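Local coordinates for regulator of Ty1 transposition protein 107 (Saccharomyces cerevisiae, PDB 3T7K) that binds the phosphorylated histone H2A tail through C-terminal tandem BRCT repeats and so takes part in the response to DNA damage, at residues C143-N148 with Y198-T203; L225-N230 with K247-Q252; I93-Q98 with I109-F114. All blocks are in the same frame, centred on the assembly; numbering follows the deposited sequence.

Interaction 1. Residues C143-N148 with Y198-T203; sequences CINLVN and YVLIVT
N145 and V199 meet through one carbonyl that is gripped twice. The backbone N of N145 donates to V199 O at 2.9 Å, and the side-chain ND2 of N145 reaches the same V199 O at 3.1 Å. That second bond is nearly straight at hydrogen (170°), yet ND2 stands above the carbonyl plane rather than on a lone pair, while the oxygen lies close to the plane of the amide. A first torsion of -56°, with CG anti to its own carbonyl carbon, keeps CG beside the backbone N, and ND2 reaches the same V199 O as that N. The amide is fixed from outside as well, OD1 accepting from N170 and ND2 also donating to I183 O, so the buried polar group is well satisfied.

Between the two strands runs parallel pairing, with N145 opposite L200 and L146 opposite I201; I201 N returns a bond to N145 O, and V147 N donates to I201 O. Strand 143-147 is thereby joined to strand 198-201 inside the parallel part of a BRCT sheet, whose order 2-1-3-4 places them as first and third strands. At the N-terminal end of the pairing, a water accepts from V199 N and donates to C143 O.

On the face carrying L146 and I201 the packing is tight. CD1 of L146 presses on CB of I201 at 3.4 Å, and CD1 of I144 meets CD1 of I201, methyl against methyl, also at 3.4 Å. These side chains cross obliquely, and helix 154-163 covers them through L161, which touches both I144 and I201, and I157, which touches L146. Farther along, V147 leans toward the other strand and sets its CG1 3.9 Å from CG1 of V202, while its CG2 lies 3.8 Å from OG1 of T203, a hydroxyl hydrogen-bonded to D149.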
loop_
_atom_site.group_PDB
_atom_site.type_symbol
_atom_site.label_atom_id
_atom_site.label_comp_id
_atom_site.label_asym_id
_atom_site.label_seq_id
_atom_site.Cartn_x
_atom_site.Cartn_y
_atom_site.Cartn_z
ATOM N N CYS C 143 7.767 7.316 -22.056
ATOM C CA CYS C 143 6.750 7.437 -23.093
ATOM C C CYS C 143 7.215 6.736 -24.358
ATOM O O CYS C 143 8.308 6.987 -24.857
ATOM C CB CYS C 143 6.459 8.899 -23.402
ATOM S SG CYS C 143 6.181 9.927 -21.946
ATOM N N ILE C 144 6.390 5.848 -24.874
ATOM C CA ILE C 144 6.772 5.104 -26.057
ATOM C C ILE C 144 5.709 5.196 -27.129
ATOM O O ILE C 144 4.577 5.605 -26.878
ATOM C CB ILE C 144 6.964 3.616 -25.750
ATOM C CG1 ILE C 144 5.643 3.027 -25.263
ATOM C CG2 ILE C 144 8.066 3.419 -24.734
ATOM C CD1 ILE C 144 5.569 1.528 -25.375
ATOM N N ASN C 145 6.092 4.773 -28.325
ATOM C CA ASN C 145 5.192 4.665 -29.438
ATOM C C ASN C 145 5.105 3.211 -29.796
ATOM O O ASN C 145 6.124 2.529 -29.874
ATOM C CB ASN C 145 5.744 5.450 -30.644
ATOM C CG ASN C 145 6.003 6.892 -30.315
ATOM O OD1 ASN C 145 5.163 7.759 -30.563
ATOM N ND2 ASN C 145 7.154 7.163 -29.727
ATOM N N LEU C 146 3.891 2.748 -30.051
ATOM C CA LEU C 146 3.636 1.350 -30.314
ATOM C C LEU C 146 2.848 1.280 -31.607
ATOM O O LEU C 146 1.871 2.004 -31.768
ATOM C CB LEU C 146 2.810 0.775 -29.151
ATOM C CG LEU C 146 2.472 -0.713 -29.106
ATOM C CD1 LEU C 146 3.728 -1.537 -28.978
ATOM C CD2 LEU C 146 1.537 -0.997 -27.933
ATOM N N VAL C 147 3.275 0.424 -32.531
ATOM C CA VAL C 147 2.553 0.252 -33.771
ATOM C C VAL C 147 1.243 -0.461 -33.503
ATOM O O VAL C 147 1.168 -1.369 -32.660
ATOM C CB VAL C 147 3.367 -0.527 -34.823
ATOM C CG1 VAL C 147 4.559 0.285 -35.267
ATOM C CG2 VAL C 147 3.795 -1.885 -34.280
ATOM N N ASN C 148 0.212 -0.029 -34.219
ATOM C CA ASN C 148 -1.145 -0.517 -34.015
ATOM C C ASN C 148 -1.301 -1.990 -34.336
ATOM O O ASN C 148 -2.225 -2.631 -33.848
ATOM C CB ASN C 148 -2.141 0.293 -34.856
ATOM C CG ASN C 148 -3.557 0.215 -34.314
ATOM O OD1 ASN C 148 -3.824 -0.511 -33.361
ATOM N ND2 ASN C 148 -4.472 0.966 -34.921
ATOM N N TYR C 198 13.437 9.123 -28.587
ATOM C CA TYR C 198 12.327 8.426 -29.223
ATOM C C TYR C 198 12.432 6.928 -29.051
ATOM O O TYR C 198 13.451 6.325 -29.404
ATOM C CB TYR C 198 12.277 8.717 -30.719
ATOM C CG TYR C 198 12.082 10.166 -31.043
ATOM C CD1 TYR C 198 10.816 10.735 -31.027
ATOM C CD2 TYR C 198 13.165 10.970 -31.364
ATOM C CE1 TYR C 198 10.636 12.083 -31.332
ATOM C CE2 TYR C 198 12.999 12.306 -31.667
ATOM C CZ TYR C 198 11.735 12.857 -31.653
ATOM O OH TYR C 198 11.583 14.185 -31.957
ATOM N N VAL C 199 11.354 6.335 -28.560
ATOM C CA VAL C 199 11.307 4.909 -28.322
ATOM C C VAL C 199 10.101 4.375 -29.040
ATOM O O VAL C 199 8.988 4.868 -28.855
ATOM C CB VAL C 199 11.174 4.563 -26.805
ATOM C CG1 VAL C 199 11.326 3.077 -26.609
ATOM C CG2 VAL C 199 12.232 5.288 -26.013
ATOM N N LEU C 200 10.314 3.361 -29.866
ATOM C CA LEU C 200 9.232 2.799 -30.651
ATOM C C LEU C 200 9.290 1.289 -30.584
ATOM O O LEU C 200 10.374 0.702 -30.604
ATOM C CB LEU C 200 9.325 3.252 -32.115
ATOM C CG LEU C 200 9.373 4.762 -32.406
ATOM C CD1 LEU C 200 10.811 5.310 -32.354
ATOM C CD2 LEU C 200 8.781 5.056 -33.768
ATOM N N ILE C 201 8.120 0.665 -30.515
ATOM C CA ILE C 201 8.035 -0.776 -30.499
ATOM C C ILE C 201 7.388 -1.105 -31.810
ATOM O O ILE C 201 6.342 -0.555 -32.138
ATOM C CB ILE C 201 7.134 -1.282 -29.365
ATOM C CG1 ILE C 201 7.733 -0.902 -28.013
ATOM C CG2 ILE C 201 6.971 -2.787 -29.462
ATOM C CD1 ILE C 201 6.848 -1.281 -26.810
ATOM N N VAL C 202 8.021 -1.972 -32.583
ATOM C CA VAL C 202 7.565 -2.207 -33.936
ATOM C C VAL C 202 7.481 -3.684 -34.240
ATOM O O VAL C 202 7.970 -4.512 -33.474
ATOM C CB VAL C 202 8.481 -1.502 -34.980
ATOM C CG1 VAL C 202 8.445 0.007 -34.778
ATOM C CG2 VAL C 202 9.898 -2.028 -34.897
ATOM N N THR C 203 6.845 -3.987 -35.366
ATOM C CA THR C 203 6.671 -5.343 -35.865
ATOM C C THR C 203 7.529 -5.614 -37.110
ATOM O O THR C 203 8.186 -6.650 -37.202
ATOM C CB THR C 203 5.193 -5.590 -36.242
ATOM O OG1 THR C 203 4.378 -5.556 -35.060
ATOM C CG2 THR C 203 5.035 -6.934 -36.937
HETATM O O HOH W 1 9.166 8.148 -27.255
#

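Interaction 2. Residues L225-N230 with K247-Q252; sequences LIVEWN and KNVLYQ
I226 and Y251 exchange backbone hydrogen bonds that join strand 224-227 to the antiparallel edge strand 249-253. I226 N donates to Y251 O at 2.8 Å. In the other direction I226 O accepts twice, from L250 N at 2.8 Å and from Y251 N at 3.2 Å, the latter the more bent of the two (144° at hydrogen). With L250 and Y251 both set against I226, this is a classic beta bulge, and the register moves by one residue before V227 pairs with V249. Past the last bridge, E228 N donates to N248 O at 3.0 Å, next to the start of helix 229-237.

The apolar contacts fall on two faces. On one, L225 CD1 sits 4.0 Å from V249 CG1, the two side chains crossing at about a right angle, and V249 also touches W231 of helix 229-237. On the other, CB of I226 approaches CB of Y251, and helix 205-218 covers both through T212. L250, turned toward the partner strand, crosses the aliphatic stem of E228 at about a right angle, its CD2 3.5 Å from CG of E228. The stem runs on extended beyond CG (chi2 -176°), with OE1 of E228 3.6 Å from that same CD2.

N248 and N230, the latter in the first turn of the helix, meet without hydrogen bonding to each other. N248 OD1 rests 3.2 Å from CB of N230, and their amide planes are only 9° apart.

All four hydrogen bonds across the contact are main-chain, two of them converging on I226 O, and they set the register and the bulge, whereas the side chains contribute chiefly apolar cover that fastens this additional antiparallel strand to the parallel sheet of the BRCT repeat.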
loop_
_atom_site.group_PDB
_atom_site.type_symbol
_atom_site.label_atom_id
_atom_site.label_comp_id
_atom_site.label_asym_id
_atom_site.label_seq_id
_atom_site.Cartn_x
_atom_site.Cartn_y
_atom_site.Cartn_z
ATOM N N LEU C 225 15.478 4.695 -30.271
ATOM C CA LEU C 225 15.572 3.283 -29.972
ATOM C C LEU C 225 14.354 2.603 -30.562
ATOM O O LEU C 225 13.224 2.985 -30.280
ATOM C CB LEU C 225 15.623 3.061 -28.459
ATOM C CG LEU C 225 15.544 1.603 -28.022
ATOM C CD1 LEU C 225 16.712 0.811 -28.589
ATOM C CD2 LEU C 225 15.555 1.540 -26.510
ATOM N N ILE C 226 14.576 1.603 -31.399
ATOM C CA ILE C 226 13.471 0.863 -31.983
ATOM C C ILE C 226 13.676 -0.608 -31.667
ATOM O O ILE C 226 14.710 -1.184 -32.013
ATOM C CB ILE C 226 13.389 1.088 -33.505
ATOM C CG1 ILE C 226 13.374 2.587 -33.817
ATOM C CG2 ILE C 226 12.147 0.441 -34.060
ATOM C CD1 ILE C 226 13.163 2.907 -35.305
ATOM N N VAL C 227 12.694 -1.215 -31.003
ATOM C CA VAL C 227 12.818 -2.599 -30.562
ATOM C C VAL C 227 11.604 -3.423 -30.954
ATOM O O VAL C 227 10.570 -2.881 -31.357
ATOM C CB VAL C 227 12.933 -2.685 -29.023
ATOM C CG1 VAL C 227 14.170 -1.950 -28.528
ATOM C CG2 VAL C 227 11.681 -2.102 -28.403
ATOM N N GLU C 228 11.738 -4.740 -30.844
ATOM C CA GLU C 228 10.603 -5.641 -30.984
ATOM C C GLU C 228 9.938 -5.854 -29.613
ATOM O O GLU C 228 10.531 -5.576 -28.566
ATOM C CB GLU C 228 11.060 -6.989 -31.547
ATOM C CG GLU C 228 11.846 -6.879 -32.854
ATOM C CD GLU C 228 12.221 -8.224 -33.462
ATOM O OE1 GLU C 228 13.370 -8.671 -33.266
ATOM O OE2 GLU C 228 11.364 -8.820 -34.147
ATOM N N TRP C 229 8.704 -6.342 -29.627
ATOM C CA TRP C 229 7.980 -6.646 -28.394
ATOM C C TRP C 229 8.822 -7.557 -27.516
ATOM O O TRP C 229 8.922 -7.355 -26.309
ATOM C CB TRP C 229 6.621 -7.285 -28.719
ATOM C CG TRP C 229 5.909 -7.899 -27.533
ATOM C CD1 TRP C 229 5.535 -9.205 -27.396
ATOM C CD2 TRP C 229 5.499 -7.238 -26.323
ATOM N NE1 TRP C 229 4.915 -9.395 -26.185
ATOM C CE2 TRP C 229 4.878 -8.206 -25.508
ATOM C CE3 TRP C 229 5.600 -5.924 -25.856
ATOM C CZ2 TRP C 229 4.357 -7.903 -24.243
ATOM C CZ3 TRP C 229 5.083 -5.625 -24.594
ATOM C CH2 TRP C 229 4.468 -6.610 -23.808
ATOM N N ASN C 230 9.456 -8.547 -28.128
ATOM C CA ASN C 230 10.264 -9.506 -27.380
ATOM C C ASN C 230 11.330 -8.850 -26.518
ATOM O O ASN C 230 11.814 -9.445 -25.568
ATOM C CB ASN C 230 10.933 -10.490 -28.340
ATOM C CG ASN C 230 10.602 -11.924 -28.025
ATOM O OD1 ASN C 230 11.133 -12.499 -27.074
ATOM N ND2 ASN C 230 9.723 -12.517 -28.826
ATOM N N LYS C 247 20.078 -8.161 -28.809
ATOM C CA LYS C 247 18.917 -9.031 -28.972
ATOM C C LYS C 247 17.622 -8.212 -29.032
ATOM O O LYS C 247 17.323 -7.432 -28.119
ATOM C CB LYS C 247 18.902 -10.078 -27.815
ATOM C CG LYS C 247 20.199 -10.881 -27.879
ATOM C CD LYS C 247 20.348 -11.895 -26.774
ATOM C CE LYS C 247 21.789 -11.904 -26.272
ATOM N NZ LYS C 247 22.599 -13.053 -26.773
ATOM N N ASN C 248 16.869 -8.377 -30.115
ATOM C CA ASN C 248 15.578 -7.710 -30.280
ATOM C C ASN C 248 15.638 -6.203 -30.506
ATOM O O ASN C 248 14.598 -5.549 -30.596
ATOM C CB ASN C 248 14.641 -8.023 -29.105
ATOM C CG ASN C 248 14.421 -9.505 -28.927
ATOM O OD1 ASN C 248 13.751 -10.149 -29.749
ATOM N ND2 ASN C 248 14.980 -10.063 -27.855
ATOM N N VAL C 249 16.838 -5.645 -30.588
ATOM C CA VAL C 249 16.967 -4.240 -30.944
ATOM C C VAL C 249 17.067 -4.131 -32.462
ATOM O O VAL C 249 17.933 -4.751 -33.072
ATOM C CB VAL C 249 18.196 -3.611 -30.285
ATOM C CG1 VAL C 249 18.374 -2.158 -30.737
ATOM C CG2 VAL C 249 18.079 -3.711 -28.772
ATOM N N LEU C 250 16.174 -3.361 -33.070
ATOM C CA LEU C 250 16.143 -3.264 -34.520
ATOM C C LEU C 250 16.954 -2.093 -35.047
ATOM O O LEU C 250 17.443 -2.122 -36.182
ATOM C CB LEU C 250 14.708 -3.176 -35.020
ATOM C CG LEU C 250 13.843 -4.328 -34.508
ATOM C CD1 LEU C 250 12.517 -4.323 -35.232
ATOM C CD2 LEU C 250 14.581 -5.642 -34.731
ATOM N N TYR C 251 17.096 -1.067 -34.215
ATOM C CA TYR C 251 17.779 0.155 -34.602
ATOM C C TYR C 251 18.032 0.999 -33.380
ATOM O O TYR C 251 17.148 1.189 -32.543
ATOM C CB TYR C 251 16.911 0.934 -35.595
ATOM C CG TYR C 251 17.475 2.273 -36.012
ATOM C CD1 TYR C 251 18.127 2.423 -37.233
ATOM C CD2 TYR C 251 17.354 3.387 -35.190
ATOM C CE1 TYR C 251 18.643 3.655 -37.628
ATOM C CE2 TYR C 251 17.858 4.615 -35.572
ATOM C CZ TYR C 251 18.505 4.741 -36.795
ATOM O OH TYR C 251 19.011 5.956 -37.182
ATOM N N GLN C 252 19.248 1.499 -33.242
ATOM C CA GLN C 252 19.481 2.496 -32.204
ATOM C C GLN C 252 20.490 3.524 -32.640
ATOM O O GLN C 252 21.437 3.227 -33.383
ATOM C CB GLN C 252 19.867 1.875 -30.867
ATOM C CG GLN C 252 21.021 0.946 -30.879
ATOM C CD GLN C 252 21.236 0.311 -29.506
ATOM O OE1 GLN C 252 20.857 0.881 -28.478
ATOM N NE2 GLN C 252 21.827 -0.878 -29.489
#

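Interaction 3. Residues I93-Q98 with I109-F114; sequences IDLLKQ and ININLF
Q98 sends its side chain out from the helix with CG anti to the backbone N (chi1 -156°) and the chain extended past CG, which brings the terminal amide up to N110. N110 in turn has CG between its backbone N and carbonyl carbon (chi1 58°), presenting OD1 to that amide. The contact lies in the first of the two BRCT repeats of this fragment, where helix 90-99, following the last strand of the parallel sheet, is covered by the irregular segment 109-114.

Two hydrogen bonds use both ends of the Q98 amide. N110 N donates to OE1 of Q98 at 2.8 Å, and NE2 of Q98 donates to N110 OD1 at 2.7 Å. The two amide planes stand 90° apart, and NE2 arrives above the carbonyl plane of N110 rather than on a lone pair. A leucine in place of Q98 would probably leave N110 N and OD1 without these mates and set the N110 amide free to turn.

Alongside the polar pair is an apolar contact: CD1 of L95 lies 3.9 Å from CG2 of I109 and 4.2 Å from CG1 of I111. I109 is also packed against F15 and L18, and I111 against F91 and Y116. The side chains of I111 and Q98 slide past one another in opposite directions, and CD1 of I111 ends 3.2 Å from NE2 of Q98.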
loop_
_atom_site.group_PDB
_atom_site.type_symbol
_atom_site.label_atom_id
_atom_site.label_comp_id
_atom_site.label_asym_id
_atom_site.label_seq_id
_atom_site.Cartn_x
_atom_site.Cartn_y
_atom_site.Cartn_z
ATOM N N ILE C 93 -3.224 -28.197 -5.584
ATOM C CA ILE C 93 -3.687 -29.559 -5.803
ATOM C C ILE C 93 -3.343 -30.418 -4.585
ATOM O O ILE C 93 -4.217 -31.031 -3.987
ATOM C CB ILE C 93 -3.111 -30.163 -7.109
ATOM C CG1 ILE C 93 -3.725 -29.475 -8.333
ATOM C CG2 ILE C 93 -3.395 -31.652 -7.188
ATOM C CD1 ILE C 93 -3.190 -29.999 -9.647
ATOM N N ASP C 94 -2.068 -30.452 -4.218
ATOM C CA ASP C 94 -1.633 -31.210 -3.049
ATOM C C ASP C 94 -2.364 -30.775 -1.792
ATOM O O ASP C 94 -2.712 -31.600 -0.944
ATOM C CB ASP C 94 -0.133 -31.062 -2.844
ATOM C CG ASP C 94 0.660 -31.754 -3.921
ATOM O OD1 ASP C 94 0.028 -32.465 -4.732
ATOM O OD2 ASP C 94 1.905 -31.600 -3.948
ATOM N N LEU C 95 -2.592 -29.470 -1.692
ATOM C CA LEU C 95 -3.273 -28.883 -0.554
ATOM C C LEU C 95 -4.671 -29.455 -0.410
ATOM O O LEU C 95 -5.031 -30.004 0.642
ATOM C CB LEU C 95 -3.336 -27.368 -0.705
ATOM C CG LEU C 95 -3.941 -26.600 0.462
ATOM C CD1 LEU C 95 -3.417 -27.138 1.795
ATOM C CD2 LEU C 95 -3.645 -25.118 0.308
ATOM N N LEU C 96 -5.466 -29.320 -1.461
ATOM C CA LEU C 96 -6.832 -29.840 -1.433
ATOM C C LEU C 96 -6.891 -31.364 -1.264
ATOM O O LEU C 96 -7.767 -31.877 -0.581
ATOM C CB LEU C 96 -7.624 -29.374 -2.656
ATOM C CG LEU C 96 -7.948 -27.875 -2.670
ATOM C CD1 LEU C 96 -8.644 -27.466 -3.955
ATOM C CD2 LEU C 96 -8.781 -27.489 -1.464
ATOM N N LYS C 97 -5.950 -32.079 -1.870
ATOM C CA LYS C 97 -5.853 -33.526 -1.696
ATOM C C LYS C 97 -5.784 -33.870 -0.208
ATOM O O LYS C 97 -6.590 -34.649 0.310
ATOM C CB LYS C 97 -4.611 -34.059 -2.419
ATOM C CG LYS C 97 -4.423 -35.575 -2.403
ATOM C CD LYS C 97 -3.411 -35.994 -3.479
ATOM C CE LYS C 97 -2.723 -37.318 -3.155
ATOM N NZ LYS C 97 -3.598 -38.505 -3.367
ATOM N N GLN C 98 -4.822 -33.262 0.476
ATOM C CA GLN C 98 -4.625 -33.467 1.908
ATOM C C GLN C 98 -5.862 -33.068 2.710
ATOM O O GLN C 98 -6.264 -33.766 3.640
ATOM C CB GLN C 98 -3.416 -32.655 2.377
ATOM C CG GLN C 98 -2.743 -33.174 3.623
ATOM C CD GLN C 98 -1.462 -32.426 3.917
ATOM O OE1 GLN C 98 -1.487 -31.332 4.483
ATOM N NE2 GLN C 98 -0.330 -33.005 3.514
ATOM N N ILE C 109 -2.365 -30.500 8.328
ATOM C CA ILE C 109 -1.996 -29.824 7.078
ATOM C C ILE C 109 -0.536 -29.400 7.096
ATOM O O ILE C 109 -0.121 -28.599 7.932
ATOM C CB ILE C 109 -2.880 -28.595 6.844
ATOM C CG1 ILE C 109 -4.348 -29.005 6.887
ATOM C CG2 ILE C 109 -2.547 -27.923 5.520
ATOM C CD1 ILE C 109 -5.314 -27.841 6.923
ATOM N N ASN C 110 0.246 -29.947 6.177
ATOM C CA ASN C 110 1.674 -29.688 6.162
ATOM C C ASN C 110 2.208 -29.300 4.788
ATOM O O ASN C 110 3.410 -29.265 4.575
ATOM C CB ASN C 110 2.433 -30.908 6.677
ATOM C CG ASN C 110 2.153 -32.144 5.861
ATOM O OD1 ASN C 110 1.969 -32.074 4.647
ATOM N ND2 ASN C 110 2.088 -33.289 6.528
ATOM N N ILE C 111 1.324 -29.030 3.843
ATOM C CA ILE C 111 1.792 -28.603 2.531
ATOM C C ILE C 111 2.525 -27.280 2.675
ATOM O O ILE C 111 1.994 -26.341 3.261
ATOM C CB ILE C 111 0.634 -28.457 1.541
ATOM C CG1 ILE C 111 -0.181 -29.759 1.496
ATOM C CG2 ILE C 111 1.157 -28.057 0.153
ATOM C CD1 ILE C 111 0.652 -30.988 1.182
ATOM N N ASN C 112 3.738 -27.206 2.136
ATOM C CA ASN C 112 4.578 -26.020 2.294
ATOM C C ASN C 112 4.803 -25.192 1.023
ATOM O O ASN C 112 4.632 -25.675 -0.102
ATOM C CB ASN C 112 5.927 -26.412 2.889
ATOM C CG ASN C 112 6.791 -27.183 1.914
ATOM O OD1 ASN C 112 7.327 -26.620 0.945
ATOM N ND2 ASN C 112 6.941 -28.478 2.166
ATOM N N LEU C 113 5.221 -23.950 1.223
ATOM C CA LEU C 113 5.370 -22.979 0.139
ATOM C C LEU C 113 6.731 -23.036 -0.564
ATOM O O LEU C 113 7.083 -22.114 -1.304
ATOM C CB LEU C 113 5.171 -21.566 0.697
ATOM C CG LEU C 113 3.788 -21.287 1.291
ATOM C CD1 LEU C 113 3.841 -20.148 2.307
ATOM C CD2 LEU C 113 2.783 -21.005 0.170
ATOM N N PHE C 114 7.498 -24.094 -0.334
ATOM C CA PHE C 114 8.863 -24.132 -0.841
ATOM C C PHE C 114 9.070 -25.247 -1.847
ATOM O O PHE C 114 10.003 -25.206 -2.641
ATOM C CB PHE C 114 9.859 -24.295 0.308
ATOM C CG PHE C 114 9.712 -23.263 1.377
ATOM C CD1 PHE C 114 10.157 -21.970 1.166
ATOM C CD2 PHE C 114 9.123 -23.578 2.588
ATOM C CE1 PHE C 114 10.018 -21.008 2.146
ATOM C CE2 PHE C 114 8.984 -22.620 3.581
ATOM C CZ PHE C 114 9.424 -21.338 3.361
#

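From the N terminus, interaction 3 comes first: 93-98 meets 109-114, closing a short loop, partly unmodelled, that runs from helix 90-99 back across its surface. The chain then passes to the second repeat, where interaction 1 closes a much longer excursion between 143-148 and 198-203, containing helix 154-163 and strand 168-172. Interaction 2 follows, closing 225-230 with 247-252 around helix 229-237. The three loops run in series, none enclosing or crossing another. Interactions 1 and 2 share one sheet, in which strands 198-201 and 224-227 are neighbours; V202 also packs on I226 and L250. Interaction 3 belongs to the other repeat, its centre about 45 Å from that of interaction 1.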